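Local structure of diaminopimelate decarboxylase (Psychromonas ingrahamii, 4XG1) at residues B[2-7]-B[12-17]. The protein probably catalyses the pyridoxal 5'-phosphate-dependent decarboxylation of meso-diaminopimelate to L-lysine, the last step of lysine biosynthesis by the diaminopimelate route. Numbering follows the deposited sequence.
Sequences DHFNYQ and LFVEGL
Leu12 and Tyr6 face each other as a non-hydrogen-bonded pair of an antiparallel β-hairpin, here bridged by a methyl group set on a ring. With Leu12 CG anti to the backbone N (chi1 -176°) and chi2 near 70°, CD1 turns toward strand 4-6 and sits over one face of the Tyr6 ring, 4.0 Å from the centroid and almost on its normal: a CH-π contact. The same methyl rests on the Asn5 backbone, with CD1 3.8 Å from Asn5 C. Farther along the same face, Val14 CG2 reaches Phe4 CE1 at 3.5 Å.

The other face is organised by Phe13. The Gln7 amide is stacked on one face of its ring, the planes only 8° apart and OE1 over the centre, with Leu17 C above the rim of the opposite face. Phe13 and Asn5 exchange both backbone bonds of their pair, Asn5 N to Phe13 O at 3.0 Å and Phe13 N to Asn5 O at 2.9 Å.

A third bond, Glu15 N to His3 O (2.8 Å), continues the pairing where the chain enters a type II' turn. Alongside it Glu15 CG packs on His3 CB, while the Glu15 carboxylate is held by Ser34 and by the backbone N-H groups of Ala36 and Gly397, and His3 ND1 is hydrogen-bonded to Thr37 OG1 of helix 35-49. The Leu12 and Val14 side chains pack on Val19 of helix 19-26, Leu12 also touches Val369 of strand 367-371, and strand 17-18 completes the small three-stranded sheet beyond strand 12-14.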
ATOM      1  N   ASP B   2     -24.282 -10.753  -6.042  1.00 55.33           N
ATOM      2  CA  ASP B   2     -23.145 -11.599  -6.554  1.00 57.20           C
ATOM      3  C   ASP B   2     -23.366 -13.148  -6.565  1.00 52.17           C
ATOM      4  O   ASP B   2     -24.399 -13.671  -6.100  1.00 49.54           O
ATOM      5  CB  ASP B   2     -21.841 -11.219  -5.807  1.00 57.62           C
ATOM      6  CG  ASP B   2     -21.922 -11.430  -4.291  1.00 56.22           C
ATOM      7  OD1 ASP B   2     -22.416 -12.479  -3.808  1.00 57.41           O
ATOM      8  OD2 ASP B   2     -21.479 -10.502  -3.574  1.00 59.14           O
ATOM      9  N   HIS B   3     -22.391 -13.868  -7.128  1.00 46.63           N
ATOM     10  CA  HIS B   3     -22.462 -15.328  -7.263  1.00 44.19           C
ATOM     11  C   HIS B   3     -21.636 -16.061  -6.195  1.00 41.22           C
ATOM     12  O   HIS B   3     -21.200 -17.200  -6.397  1.00 41.54           O
ATOM     13  CB  HIS B   3     -22.026 -15.738  -8.658  1.00 44.47           C
ATOM     14  CG  HIS B   3     -22.919 -15.223  -9.747  1.00 46.58           C
ATOM     15  ND1 HIS B   3     -22.966 -13.894 -10.100  1.00 47.79           N
ATOM     16  CD2 HIS B   3     -23.775 -15.862 -10.581  1.00 46.68           C
ATOM     17  CE1 HIS B   3     -23.808 -13.732 -11.105  1.00 45.79           C
ATOM     18  NE2 HIS B   3     -24.310 -14.911 -11.418  1.00 46.32           N
ATOM     19  N   PHE B   4     -21.424 -15.405  -5.060  1.00 38.63           N
ATOM     20  CA  PHE B   4     -20.854 -16.045  -3.894  1.00 38.15           C
ATOM     21  C   PHE B   4     -22.035 -16.386  -3.032  1.00 43.08           C
ATOM     22  O   PHE B   4     -22.656 -15.503  -2.471  1.00 51.13           O
ATOM     23  CB  PHE B   4     -19.867 -15.115  -3.166  1.00 35.21           C
ATOM     24  CG  PHE B   4     -18.657 -14.769  -3.987  1.00 32.54           C
ATOM     25  CD1 PHE B   4     -17.564 -15.609  -4.013  1.00 30.50           C
ATOM     26  CD2 PHE B   4     -18.618 -13.613  -4.746  1.00 30.87           C
ATOM     27  CE1 PHE B   4     -16.460 -15.312  -4.780  1.00 30.12           C
ATOM     28  CE2 PHE B   4     -17.505 -13.303  -5.513  1.00 31.14           C
ATOM     29  CZ  PHE B   4     -16.425 -14.159  -5.525  1.00 30.10           C
ATOM     30  N   ASN B   5     -22.330 -17.675  -2.921  1.00 48.15           N
ATOM     31  CA  ASN B   5     -23.598 -18.158  -2.376  1.00 48.70           C
ATOM     32  C   ASN B   5     -23.404 -19.445  -1.576  1.00 46.30           C
ATOM     33  O   ASN B   5     -22.765 -20.381  -2.044  1.00 41.19           O
ATOM     34  CB  ASN B   5     -24.581 -18.421  -3.530  1.00 50.37           C
ATOM     35  CG  ASN B   5     -24.877 -17.177  -4.361  1.00 54.13           C
ATOM     36  OD1 ASN B   5     -24.778 -17.211  -5.589  1.00 51.22           O
ATOM     37  ND2 ASN B   5     -25.226 -16.068  -3.701  1.00 57.31           N
ATOM     38  N   TYR B   6     -23.934 -19.467  -0.360  1.00 46.44           N
ATOM     39  CA  TYR B   6     -23.947 -20.682   0.444  1.00 47.85           C
ATOM     40  C   TYR B   6     -24.968 -21.648  -0.162  1.00 54.30           C
ATOM     41  O   TYR B   6     -25.951 -21.225  -0.790  1.00 63.19           O
ATOM     42  CB  TYR B   6     -24.338 -20.373   1.883  1.00 44.54           C
ATOM     43  CG  TYR B   6     -23.231 -19.785   2.737  1.00 38.78           C
ATOM     44  CD1 TYR B   6     -22.121 -20.533   3.061  1.00 36.54           C
ATOM     45  CD2 TYR B   6     -23.334 -18.505   3.267  1.00 36.46           C
ATOM     46  CE1 TYR B   6     -21.124 -20.014   3.871  1.00 36.90           C
ATOM     47  CE2 TYR B   6     -22.349 -17.978   4.091  1.00 34.14           C
ATOM     48  CZ  TYR B   6     -21.239 -18.727   4.379  1.00 33.69           C
ATOM     49  OH  TYR B   6     -20.240 -18.226   5.177  1.00 32.96           O
ATOM     50  N   GLN B   7     -24.741 -22.944  -0.016  1.00 53.71           N
ATOM     51  CA  GLN B   7     -25.669 -23.904  -0.590  1.00 53.36           C
ATOM     52  C   GLN B   7     -26.355 -24.759   0.461  1.00 57.00           C
ATOM     53  O   GLN B   7     -25.959 -24.723   1.637  1.00 51.10           O
ATOM     54  CB  GLN B   7     -24.954 -24.729  -1.636  1.00 50.46           C
ATOM     55  CG  GLN B   7     -24.555 -23.855  -2.811  1.00 48.94           C
ATOM     56  CD  GLN B   7     -24.435 -24.625  -4.093  1.00 48.46           C
ATOM     57  OE1 GLN B   7     -24.281 -25.836  -4.081  1.00 49.78           O
ATOM     58  NE2 GLN B   7     -24.498 -23.923  -5.216  1.00 51.36           N
ATOM     59  N   LEU B  12     -19.744 -22.757   0.930  1.00 33.11           N
ATOM     60  CA  LEU B  12     -19.749 -21.536   0.129  1.00 29.94           C
ATOM     61  C   LEU B  12     -19.269 -21.804  -1.283  1.00 26.81           C
ATOM     62  O   LEU B  12     -18.296 -22.502  -1.493  1.00 26.93           O
ATOM     63  CB  LEU B  12     -18.896 -20.452   0.786  1.00 31.48           C
ATOM     64  CG  LEU B  12     -18.883 -19.079   0.085  1.00 32.10           C
ATOM     65  CD1 LEU B  12     -20.221 -18.354   0.208  1.00 32.11           C
ATOM     66  CD2 LEU B  12     -17.768 -18.227   0.659  1.00 32.24           C
ATOM     67  N   PHE B  13     -19.979 -21.253  -2.251  1.00 25.53           N
ATOM     68  CA  PHE B  13     -19.696 -21.520  -3.638  1.00 24.71           C
ATOM     69  C   PHE B  13     -19.472 -20.224  -4.332  1.00 25.08           C
ATOM     70  O   PHE B  13     -19.990 -19.199  -3.933  1.00 27.06           O
ATOM     71  CB  PHE B  13     -20.897 -22.179  -4.330  1.00 27.56           C
ATOM     72  CG  PHE B  13     -20.795 -23.684  -4.455  1.00 26.84           C
ATOM     73  CD1 PHE B  13     -20.613 -24.485  -3.320  1.00 26.97           C
ATOM     74  CD2 PHE B  13     -20.894 -24.297  -5.705  1.00 25.67           C
ATOM     75  CE1 PHE B  13     -20.522 -25.863  -3.436  1.00 25.67           C
ATOM     76  CE2 PHE B  13     -20.790 -25.672  -5.820  1.00 24.88           C
ATOM     77  CZ  PHE B  13     -20.616 -26.454  -4.690  1.00 23.74           C
ATOM     78  N   VAL B  14     -18.695 -20.290  -5.391  1.00 25.18           N
ATOM     79  CA  VAL B  14     -18.461 -19.168  -6.221  1.00 24.25           C
ATOM     80  C   VAL B  14     -18.857 -19.658  -7.580  1.00 23.61           C
ATOM     81  O   VAL B  14     -18.224 -20.554  -8.126  1.00 22.58           O
ATOM     82  CB  VAL B  14     -16.976 -18.658  -6.192  1.00 24.44           C
ATOM     83  CG1 VAL B  14     -15.967 -19.797  -6.230  1.00 23.80           C
ATOM     84  CG2 VAL B  14     -16.740 -17.665  -7.337  1.00 23.89           C
ATOM     85  N   GLU B  15     -19.922 -19.066  -8.114  1.00 23.91           N
ATOM     86  CA  GLU B  15     -20.587 -19.598  -9.295  1.00 23.79           C
ATOM     87  C   GLU B  15     -20.731 -21.124  -9.072  1.00 24.30           C
ATOM     88  O   GLU B  15     -21.193 -21.546  -7.999  1.00 25.53           O
ATOM     89  CB  GLU B  15     -19.822 -19.190 -10.545  1.00 22.78           C
ATOM     90  CG  GLU B  15     -19.758 -17.674 -10.677  1.00 23.09           C
ATOM     91  CD  GLU B  15     -19.193 -17.173 -11.994  1.00 24.08           C
ATOM     92  OE1 GLU B  15     -19.113 -17.976 -12.964  1.00 25.38           O
ATOM     93  OE2 GLU B  15     -18.816 -15.978 -12.058  1.00 22.50           O
ATOM     94  N   GLY B  16     -20.254 -21.942  -9.993  1.00 26.64           N
ATOM     95  CA  GLY B  16     -20.415 -23.378  -9.875  1.00 30.23           C
ATOM     96  C   GLY B  16     -19.437 -24.127  -8.983  1.00 32.62           C
ATOM     97  O   GLY B  16     -19.566 -25.332  -8.821  1.00 35.87           O
ATOM     98  N   LEU B  17     -18.475 -23.438  -8.374  1.00 32.81           N
ATOM     99  CA  LEU B  17     -17.420 -24.131  -7.661  1.00 29.47           C
ATOM    100  C   LEU B  17     -17.430 -23.862  -6.169  1.00 30.10           C
ATOM    101  O   LEU B  17     -17.654 -22.726  -5.714  1.00 37.24           O
ATOM    102  CB  LEU B  17     -16.080 -23.738  -8.232  1.00 30.79           C
ATOM    103  CG  LEU B  17     -15.685 -24.296  -9.595  1.00 32.75           C
ATOM    104  CD1 LEU B  17     -14.342 -23.684  -9.993  1.00 33.26           C
ATOM    105  CD2 LEU B  17     -15.577 -25.820  -9.588  1.00 33.09           C
TER